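Local atomic coordinates of MAR1 Ribonuclease (PDB entry 2B34), a protein that is probably a hydrolase of the isochorismatase family, named a ribonuclease, whose natural substrate and reaction are not firmly established. Residues 35-40 and 66-71; 41-46 and 130-135; 70-75 and 79-84. One frame throughout, in Å; residues are numbered along the deposited sequence.

Contact 1 joins two neighbouring helices of an alpha/beta fold; contacts 2 and 3 each pack one of these helices on the parallel sheet. Contact 2 is the core one. It seats helix 33-49 on strand 128-137, its centre about 5 Å from the centre of the chain, using only aliphatic carbons. Contact 1 is partly buried and joins the same helix to its neighbour, helix 69-74. It is also aliphatic, but a serine whose hydroxyl is bonded to its own helix lies beside it. Contact 3 lies at the surface and shares Thr70 and Leu71 with contact 1. It packs the end of helix 69-74 against strand 81-84 and its approach, and a lysine and a threonine join its aliphatic groups.

Contact 1 of 3, residues 35-40 and 66-71; sequences EIITTS and HTVPTL
Ser40 grips the backbone oxygen of Ile36 twice. Ser40 OG donates to Ile36 O at 2.7 Å, and Ser40 N donates to the same oxygen from the opposite face of its carbonyl plane. The hydroxyl approaches at a C=O...OG angle of 147°, tilted 33° from that plane. The polar end is thus turned back on its own helix, and Ser40 meets the other segment through carbon, with Ser40 CB 3.8 Å from Leu71 CD2. This is helix-to-helix packing on one face of the parallel sheet of an isochorismatase-type alpha/beta fold, between helices 33-49 and 69-74. Ile37 is the central side chain. Its CG1 lies beside the backbone N (chi1 -66°), and the second torsion then turns CD1 toward Leu71 and Val68. The Ile37 and Leu71 side chains cross at about a right angle, with Ile37 CD1 3.7 Å from Leu71 CD1. Val68 meets Ile37 tip to tip, with Val68 CG2 4.0 Å from Ile37 CD1. Val68 is the N-cap residue of helix 69-74, and its oxygen accepts the first-turn bond from Leu71 N. Just before it, Thr67 and His66 are both hydrogen-bonded to the carboxylate of Glu58, on strand 54-59. Leu71 also reaches over the backbone of helix 33-49: its CD2 methyl rests 3.5 Å from Ile37 O.

Contact 2 of 3, residues 41-46 and 130-135; sequences RRLIDA and HVVVDA
Helix 33-49 passes over strand 128-137 with the CA atoms of Leu43 and Ala135 8.9 Å apart, just where the strand breaks into a type I beta turn from Val132 to Ala135. The turn is closed by Ala135 N donating to Val132 O at 3.0 Å. This is the inner packing of a helix on the parallel sheet in the isochorismatase-type alpha/beta fold. Strand 128-137 lies between strands 103-109 and 157-159 in that sheet. On the helix itself, Arg41 and Asp45 form a salt bridge one turn apart. Arg41 NE reaches Asp45 OD1 at 2.8 Å with an essentially straight N-H...O angle of 179°, and Arg48 NH1 makes a second salt bridge to the same oxygen. The other turn residues have partners of their own: Val133 packs on Phe146 of the second subunit, and Asp134 OD2 is hydrogen-bonded to Ser161 OG. Leu43 makes the contact through one methyl. Its chi2 of 132° is far from a staggered value and sends CD1 at the strand. Leu43 is further packed by Val107 of strand 103-109 and by Thr164 and Ile165 of helix 161-169, so it is buried among three elements. Ala135 CB, at the last position of the turn, lies more loosely at 4.5 Å from Leu43 CD1. Leu43 and Val132 meet tip to tip, with Leu43 CD1 3.5 Å from Val132 CG1. The fit is tight for two carbons, and the exact spacing may be doubtful. The same methyl faces both branches of the valine, with Leu43 CD1 also 3.8 Å from Val132 CG2.

Contact 3 of 3, residues 70-75 and 79-84; sequences TLKEGL and TPIFDK
Leu75 and Thr79 cross at about a right angle, with the threonine methyl set against the fork of the leucine. Thr79 CG2 lies 4.0 Å from Leu75 CD2 and 4.1 Å from Leu75 CD1, so it touches both branches. The torsion decides this: with chi1 at -64°, CG2 is anti to the backbone N and OG1 sits beside that N. The hydroxyl is hydrogen-bonded to Ala76 O, within the loop between the segments. An alanine in place of Thr79 removes OG1 and CG2, which is likely to leave Ala76 O without its mate and open a gap beside the Leu75 methyls. These residues close a beta-alpha-beta crossover: strand 54-59, helix 69-74 and then strand 81-84, the outermost strand on this side of the parallel sheet within the chain. Leu75 and Thr79 both also rest on Val56 of strand 54-59. At the far end of strand 81-84, Lys84 NZ forms a salt bridge with Asp21 OD2. Leu75 and Ile81 cross obliquely, and Leu75 CD1 is 4.1 Å from Ile81 CD1. The same isoleucine methyl is reached by Lys72, whose chain bends at chi3 (78°) and crosses Ile81 at about a right angle. Only the aliphatic part of the lysine touches, with Lys72 CE 4.1 Å from Ile81 CD1.

Contact 1 of 3, residues 35-40 and 66-71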
loop_
_atom_site.group_PDB
_atom_site.type_symbol
_atom_site.label_atom_id
_atom_site.label_comp_id
_atom_site.label_asym_id
_atom_site.label_seq_id
_atom_site.Cartn_x
_atom_site.Cartn_y
_atom_site.Cartn_z
ATOM N N GLU A 35 -24.089 -8.082 -1.995
ATOM C CA GLU A 35 -23.070 -8.119 -3.055
ATOM C C GLU A 35 -22.111 -9.292 -2.862
ATOM O O GLU A 35 -21.807 -10.036 -3.798
ATOM C CB GLU A 35 -22.273 -6.805 -3.069
ATOM C CG GLU A 35 -23.036 -5.582 -3.571
ATOM C CD GLU A 35 -23.770 -4.811 -2.479
ATOM O OE1 GLU A 35 -24.130 -5.393 -1.439
ATOM O OE2 GLU A 35 -24.001 -3.601 -2.672
ATOM N N ILE A 36 -21.651 -9.435 -1.629
ATOM C CA ILE A 36 -20.712 -10.467 -1.212
ATOM C C ILE A 36 -21.293 -11.878 -1.366
ATOM O O ILE A 36 -20.570 -12.813 -1.720
ATOM C CB ILE A 36 -20.222 -10.168 0.243
ATOM C CG1 ILE A 36 -18.843 -9.505 0.220
ATOM C CG2 ILE A 36 -20.215 -11.400 1.128
ATOM C CD1 ILE A 36 -18.846 -8.074 -0.250
ATOM N N ILE A 37 -22.594 -12.014 -1.119
ATOM C CA ILE A 37 -23.308 -13.274 -1.350
ATOM C C ILE A 37 -23.337 -13.609 -2.841
ATOM O O ILE A 37 -22.978 -14.719 -3.235
ATOM C CB ILE A 37 -24.760 -13.237 -0.780
ATOM C CG1 ILE A 37 -24.755 -13.146 0.756
ATOM C CG2 ILE A 37 -25.602 -14.428 -1.305
ATOM C CD1 ILE A 37 -23.889 -14.187 1.490
ATOM N N THR A 38 -23.755 -12.644 -3.662
ATOM C CA THR A 38 -23.755 -12.815 -5.115
ATOM C C THR A 38 -22.380 -13.244 -5.628
ATOM O O THR A 38 -22.266 -14.177 -6.423
ATOM C CB THR A 38 -24.217 -11.525 -5.846
ATOM O OG1 THR A 38 -25.563 -11.226 -5.467
ATOM C CG2 THR A 38 -24.167 -11.700 -7.356
ATOM N N THR A 39 -21.340 -12.562 -5.157
ATOM C CA THR A 39 -19.978 -12.824 -5.613
ATOM C C THR A 39 -19.423 -14.136 -5.040
ATOM O O THR A 39 -18.754 -14.881 -5.754
ATOM C CB THR A 39 -19.053 -11.628 -5.312
ATOM O OG1 THR A 39 -19.626 -10.450 -5.884
ATOM C CG2 THR A 39 -17.678 -11.834 -5.916
ATOM N N SER A 40 -19.712 -14.418 -3.770
ATOM C CA SER A 40 -19.349 -15.713 -3.177
ATOM C C SER A 40 -20.020 -16.871 -3.923
ATOM O O SER A 40 -19.414 -17.925 -4.095
ATOM C CB SER A 40 -19.679 -15.772 -1.681
ATOM O OG SER A 40 -18.922 -14.816 -0.948
ATOM N N HIS A 66 -27.591 -20.633 9.864
ATOM C CA HIS A 66 -26.807 -21.419 8.918
ATOM C C HIS A 66 -26.407 -20.642 7.660
ATOM O O HIS A 66 -26.904 -19.543 7.420
ATOM C CB HIS A 66 -27.579 -22.692 8.551
ATOM C CG HIS A 66 -27.893 -23.560 9.732
ATOM N ND1 HIS A 66 -26.939 -24.329 10.364
ATOM C CD2 HIS A 66 -29.049 -23.764 10.407
ATOM C CE1 HIS A 66 -27.495 -24.975 11.373
ATOM N NE2 HIS A 66 -28.774 -24.649 11.423
ATOM N N THR A 67 -25.508 -21.229 6.868
ATOM C CA THR A 67 -25.093 -20.667 5.579
ATOM C C THR A 67 -26.308 -20.228 4.749
ATOM O O THR A 67 -27.284 -20.975 4.618
ATOM C CB THR A 67 -24.237 -21.684 4.770
ATOM O OG1 THR A 67 -23.112 -22.102 5.552
ATOM C CG2 THR A 67 -23.730 -21.082 3.460
ATOM N N VAL A 68 -26.235 -19.006 4.217
ATOM C CA VAL A 68 -27.263 -18.423 3.350
ATOM C C VAL A 68 -27.691 -19.409 2.248
ATOM O O VAL A 68 -26.842 -19.928 1.515
ATOM C CB VAL A 68 -26.762 -17.081 2.737
ATOM C CG1 VAL A 68 -27.683 -16.581 1.628
ATOM C CG2 VAL A 68 -26.603 -16.022 3.830
ATOM N N PRO A 69 -29.010 -19.690 2.154
ATOM C CA PRO A 69 -29.589 -20.654 1.208
ATOM C C PRO A 69 -28.998 -20.645 -0.204
ATOM O O PRO A 69 -28.624 -21.704 -0.709
ATOM C CB PRO A 69 -31.068 -20.261 1.188
ATOM C CG PRO A 69 -31.317 -19.815 2.590
ATOM C CD PRO A 69 -30.057 -19.097 3.014
ATOM N N THR A 70 -28.905 -19.468 -0.822
ATOM C CA THR A 70 -28.391 -19.335 -2.191
ATOM C C THR A 70 -26.996 -19.941 -2.358
ATOM O O THR A 70 -26.700 -20.540 -3.388
ATOM C CB THR A 70 -28.351 -17.860 -2.645
ATOM O OG1 THR A 70 -29.577 -17.215 -2.279
ATOM C CG2 THR A 70 -28.183 -17.769 -4.155
ATOM N N LEU A 71 -26.152 -19.783 -1.340
ATOM C CA LEU A 71 -24.793 -20.319 -1.382
ATOM C C LEU A 71 -24.791 -21.844 -1.309
ATOM O O LEU A 71 -24.036 -22.503 -2.030
ATOM C CB LEU A 71 -23.927 -19.719 -0.264
ATOM C CG LEU A 71 -23.730 -18.194 -0.267
ATOM C CD1 LEU A 71 -23.015 -17.744 0.987
ATOM C CD2 LEU A 71 -22.989 -17.709 -1.504
#

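Contact 2 of 3, residues 41-46 and 130-135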
loop_
_atom_site.group_PDB
_atom_site.type_symbol
_atom_site.label_atom_id
_atom_site.label_comp_id
_atom_site.label_asym_id
_atom_site.label_seq_id
_atom_site.Cartn_x
_atom_site.Cartn_y
_atom_site.Cartn_z
ATOM N N ARG A 41 -21.261 -16.670 -4.372
ATOM C CA ARG A 41 -21.962 -17.685 -5.181
ATOM C C ARG A 41 -21.249 -17.960 -6.511
ATOM O O ARG A 41 -21.238 -19.096 -6.988
ATOM C CB ARG A 41 -23.437 -17.300 -5.392
ATOM C CG ARG A 41 -24.278 -18.272 -6.255
ATOM C CD ARG A 41 -24.339 -19.713 -5.707
ATOM N NE ARG A 41 -24.888 -20.626 -6.712
ATOM C CZ ARG A 41 -26.182 -20.911 -6.855
ATOM N NH1 ARG A 41 -27.083 -20.374 -6.045
ATOM N NH2 ARG A 41 -26.578 -21.737 -7.815
ATOM N N ARG A 42 -20.641 -16.927 -7.096
ATOM C CA ARG A 42 -19.848 -17.083 -8.327
ATOM C C ARG A 42 -18.660 -18.023 -8.142
ATOM O O ARG A 42 -18.383 -18.860 -9.011
ATOM C CB ARG A 42 -19.362 -15.727 -8.852
ATOM C CG ARG A 42 -20.460 -14.864 -9.422
ATOM C CD ARG A 42 -19.967 -13.463 -9.740
ATOM N NE ARG A 42 -21.031 -12.642 -10.319
ATOM C CZ ARG A 42 -20.835 -11.673 -11.206
ATOM N NH1 ARG A 42 -19.613 -11.396 -11.645
ATOM N NH2 ARG A 42 -21.866 -10.988 -11.669
ATOM N N LEU A 43 -17.961 -17.877 -7.015
ATOM C CA LEU A 43 -16.815 -18.725 -6.703
ATOM C C LEU A 43 -17.224 -20.155 -6.376
ATOM O O LEU A 43 -16.557 -21.103 -6.793
ATOM C CB LEU A 43 -15.987 -18.124 -5.567
ATOM C CG LEU A 43 -14.999 -17.102 -6.128
ATOM C CD1 LEU A 43 -15.035 -15.825 -5.342
ATOM C CD2 LEU A 43 -13.589 -17.681 -6.245
ATOM N N ILE A 44 -18.318 -20.295 -5.627
ATOM C CA ILE A 44 -18.904 -21.603 -5.329
ATOM C C ILE A 44 -19.291 -22.347 -6.616
ATOM O O ILE A 44 -18.988 -23.530 -6.756
ATOM C CB ILE A 44 -20.101 -21.473 -4.358
ATOM C CG1 ILE A 44 -19.595 -21.279 -2.925
ATOM C CG2 ILE A 44 -21.005 -22.698 -4.431
ATOM C CD1 ILE A 44 -20.625 -20.699 -1.971
ATOM N N ASP A 45 -19.944 -21.643 -7.545
ATOM C CA ASP A 45 -20.299 -22.196 -8.854
ATOM C C ASP A 45 -19.053 -22.579 -9.650
ATOM O O ASP A 45 -19.006 -23.650 -10.261
ATOM C CB ASP A 45 -21.114 -21.191 -9.675
ATOM C CG ASP A 45 -22.531 -21.002 -9.158
ATOM O OD1 ASP A 45 -23.058 -21.868 -8.425
ATOM O OD2 ASP A 45 -23.131 -19.961 -9.507
ATOM N N ALA A 46 -18.054 -21.696 -9.643
ATOM C CA ALA A 46 -16.789 -21.948 -10.329
ATOM C C ALA A 46 -16.083 -23.174 -9.770
ATOM O O ALA A 46 -15.547 -23.975 -10.534
ATOM C CB ALA A 46 -15.884 -20.735 -10.256
ATOM N N HIS A 130 -5.469 -16.892 -1.280
ATOM C CA HIS A 130 -6.035 -15.947 -2.233
ATOM C C HIS A 130 -7.340 -15.387 -1.676
ATOM O O HIS A 130 -8.379 -16.057 -1.679
ATOM C CB HIS A 130 -6.232 -16.622 -3.592
ATOM C CG HIS A 130 -4.956 -17.133 -4.193
ATOM N ND1 HIS A 130 -4.197 -18.123 -3.600
ATOM C CD2 HIS A 130 -4.298 -16.783 -5.323
ATOM C CE1 HIS A 130 -3.128 -18.359 -4.340
ATOM N NE2 HIS A 130 -3.168 -17.561 -5.393
ATOM N N VAL A 131 -7.255 -14.159 -1.170
ATOM C CA VAL A 131 -8.382 -13.475 -0.550
ATOM C C VAL A 131 -9.184 -12.746 -1.620
ATOM O O VAL A 131 -8.679 -11.821 -2.266
ATOM C CB VAL A 131 -7.919 -12.474 0.557
ATOM C CG1 VAL A 131 -9.110 -11.771 1.192
ATOM C CG2 VAL A 131 -7.096 -13.190 1.631
ATOM N N VAL A 132 -10.430 -13.172 -1.803
ATOM C CA VAL A 132 -11.316 -12.574 -2.801
ATOM C C VAL A 132 -11.987 -11.353 -2.183
ATOM O O VAL A 132 -12.999 -11.472 -1.486
ATOM C CB VAL A 132 -12.380 -13.578 -3.292
ATOM C CG1 VAL A 132 -13.117 -13.023 -4.497
ATOM C CG2 VAL A 132 -11.734 -14.913 -3.633
ATOM N N VAL A 133 -11.416 -10.179 -2.447
ATOM C CA VAL A 133 -11.803 -8.944 -1.758
ATOM C C VAL A 133 -13.248 -8.496 -2.021
ATOM O O VAL A 133 -13.871 -7.868 -1.163
ATOM C CB VAL A 133 -10.805 -7.774 -2.051
ATOM C CG1 VAL A 133 -9.404 -8.111 -1.541
ATOM C CG2 VAL A 133 -10.771 -7.419 -3.538
ATOM N N ASP A 134 -13.779 -8.827 -3.196
ATOM C CA ASP A 134 -15.169 -8.497 -3.519
ATOM C C ASP A 134 -16.183 -9.534 -3.002
ATOM O O ASP A 134 -17.381 -9.459 -3.298
ATOM C CB ASP A 134 -15.351 -8.194 -5.016
ATOM C CG ASP A 134 -14.782 -9.274 -5.937
ATOM O OD1 ASP A 134 -14.016 -10.150 -5.489
ATOM O OD2 ASP A 134 -15.104 -9.228 -7.143
ATOM N N ALA A 135 -15.687 -10.485 -2.215
ATOM C CA ALA A 135 -16.513 -11.509 -1.588
ATOM C C ALA A 135 -16.191 -11.602 -0.093
ATOM O O ALA A 135 -16.608 -12.547 0.590
ATOM C CB ALA A 135 -16.297 -12.850 -2.279
#

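Contact 3 of 3, residues 70-75 and 79-84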
loop_
_atom_site.group_PDB
_atom_site.type_symbol
_atom_site.label_atom_id
_atom_site.label_comp_id
_atom_site.label_asym_id
_atom_site.label_seq_id
_atom_site.Cartn_x
_atom_site.Cartn_y
_atom_site.Cartn_z
ATOM N N THR A 70 -28.905 -19.468 -0.822
ATOM C CA THR A 70 -28.391 -19.335 -2.191
ATOM C C THR A 70 -26.996 -19.941 -2.358
ATOM O O THR A 70 -26.700 -20.540 -3.388
ATOM C CB THR A 70 -28.351 -17.860 -2.645
ATOM O OG1 THR A 70 -29.577 -17.215 -2.279
ATOM C CG2 THR A 70 -28.183 -17.769 -4.155
ATOM N N LEU A 71 -26.152 -19.783 -1.340
ATOM C CA LEU A 71 -24.793 -20.319 -1.382
ATOM C C LEU A 71 -24.791 -21.844 -1.309
ATOM O O LEU A 71 -24.036 -22.503 -2.030
ATOM C CB LEU A 71 -23.927 -19.719 -0.264
ATOM C CG LEU A 71 -23.730 -18.194 -0.267
ATOM C CD1 LEU A 71 -23.015 -17.744 0.987
ATOM C CD2 LEU A 71 -22.989 -17.709 -1.504
ATOM N N LYS A 72 -25.646 -22.390 -0.445
ATOM C CA LYS A 72 -25.812 -23.838 -0.301
ATOM C C LYS A 72 -26.340 -24.488 -1.577
ATOM O O LYS A 72 -25.958 -25.607 -1.902
ATOM C CB LYS A 72 -26.739 -24.162 0.872
ATOM C CG LYS A 72 -26.143 -23.854 2.232
ATOM C CD LYS A 72 -27.073 -24.271 3.369
ATOM C CE LYS A 72 -27.019 -25.773 3.618
ATOM N NZ LYS A 72 -27.842 -26.161 4.796
ATOM N N GLU A 73 -27.208 -23.770 -2.293
ATOM C CA GLU A 73 -27.778 -24.234 -3.564
ATOM C C GLU A 73 -26.711 -24.528 -4.616
ATOM O O GLU A 73 -26.884 -25.420 -5.445
ATOM C CB GLU A 73 -28.745 -23.193 -4.134
ATOM C CG GLU A 73 -30.084 -23.092 -3.434
ATOM C CD GLU A 73 -30.996 -22.055 -4.080
ATOM O OE1 GLU A 73 -31.357 -22.219 -5.270
ATOM O OE2 GLU A 73 -31.353 -21.075 -3.393
ATOM N N GLY A 74 -25.620 -23.768 -4.584
ATOM C CA GLY A 74 -24.551 -23.917 -5.573
ATOM C C GLY A 74 -23.434 -24.873 -5.193
ATOM O O GLY A 74 -22.621 -25.247 -6.042
ATOM N N LEU A 75 -23.380 -25.259 -3.920
ATOM C CA LEU A 75 -22.290 -26.092 -3.412
ATOM C C LEU A 75 -22.155 -27.402 -4.172
ATOM O O LEU A 75 -23.156 -28.049 -4.489
ATOM C CB LEU A 75 -22.467 -26.382 -1.919
ATOM C CG LEU A 75 -22.257 -25.249 -0.915
ATOM C CD1 LEU A 75 -22.528 -25.761 0.482
ATOM C CD2 LEU A 75 -20.852 -24.641 -1.017
ATOM N N THR A 79 -19.905 -31.506 -0.400
ATOM C CA THR A 79 -19.246 -30.419 0.323
ATOM C C THR A 79 -19.463 -30.495 1.836
ATOM O O THR A 79 -20.603 -30.447 2.306
ATOM C CB THR A 79 -19.680 -29.032 -0.219
ATOM O OG1 THR A 79 -19.252 -28.899 -1.577
ATOM C CG2 THR A 79 -19.075 -27.893 0.603
ATOM N N PRO A 80 -18.360 -30.614 2.603
ATOM C CA PRO A 80 -18.432 -30.592 4.062
ATOM C C PRO A 80 -18.829 -29.215 4.591
ATOM O O PRO A 80 -18.413 -28.192 4.042
ATOM C CB PRO A 80 -16.994 -30.916 4.496
ATOM C CG PRO A 80 -16.317 -31.449 3.290
ATOM C CD PRO A 80 -16.972 -30.775 2.136
ATOM N N ILE A 81 -19.642 -29.210 5.642
ATOM C CA ILE A 81 -19.988 -27.994 6.365
ATOM C C ILE A 81 -19.747 -28.252 7.843
ATOM O O ILE A 81 -20.431 -29.075 8.455
ATOM C CB ILE A 81 -21.466 -27.570 6.144
ATOM C CG1 ILE A 81 -21.724 -27.234 4.670
ATOM C CG2 ILE A 81 -21.825 -26.385 7.057
ATOM C CD1 ILE A 81 -23.205 -27.164 4.286
ATOM N N PHE A 82 -18.772 -27.544 8.409
ATOM C CA PHE A 82 -18.384 -27.735 9.805
ATOM C C PHE A 82 -18.797 -26.556 10.679
ATOM O O PHE A 82 -18.689 -25.399 10.268
ATOM C CB PHE A 82 -16.873 -27.956 9.924
ATOM C CG PHE A 82 -16.348 -29.102 9.096
ATOM C CD1 PHE A 82 -16.824 -30.399 9.287
ATOM C CD2 PHE A 82 -15.360 -28.886 8.138
ATOM C CE1 PHE A 82 -16.332 -31.460 8.523
ATOM C CE2 PHE A 82 -14.862 -29.935 7.371
ATOM C CZ PHE A 82 -15.349 -31.227 7.563
ATOM N N ASP A 83 -19.268 -26.853 11.886
ATOM C CA ASP A 83 -19.526 -25.805 12.869
ATOM C C ASP A 83 -18.290 -25.572 13.739
ATOM O O ASP A 83 -17.445 -26.457 13.886
ATOM C CB ASP A 83 -20.761 -26.126 13.721
ATOM C CG ASP A 83 -20.573 -27.349 14.604
ATOM O OD1 ASP A 83 -20.304 -28.446 14.072
ATOM O OD2 ASP A 83 -20.713 -27.210 15.837
ATOM N N LYS A 84 -18.189 -24.373 14.305
ATOM C CA LYS A 84 -17.043 -23.992 15.125
ATOM C C LYS A 84 -17.372 -22.811 16.031
ATOM O O LYS A 84 -18.330 -22.070 15.784
ATOM C CB LYS A 84 -15.826 -23.653 14.245
ATOM C CG LYS A 84 -16.050 -22.508 13.247
ATOM C CD LYS A 84 -14.744 -22.075 12.593
ATOM C CE LYS A 84 -14.932 -20.872 11.662
ATOM N NZ LYS A 84 -15.370 -19.638 12.378
#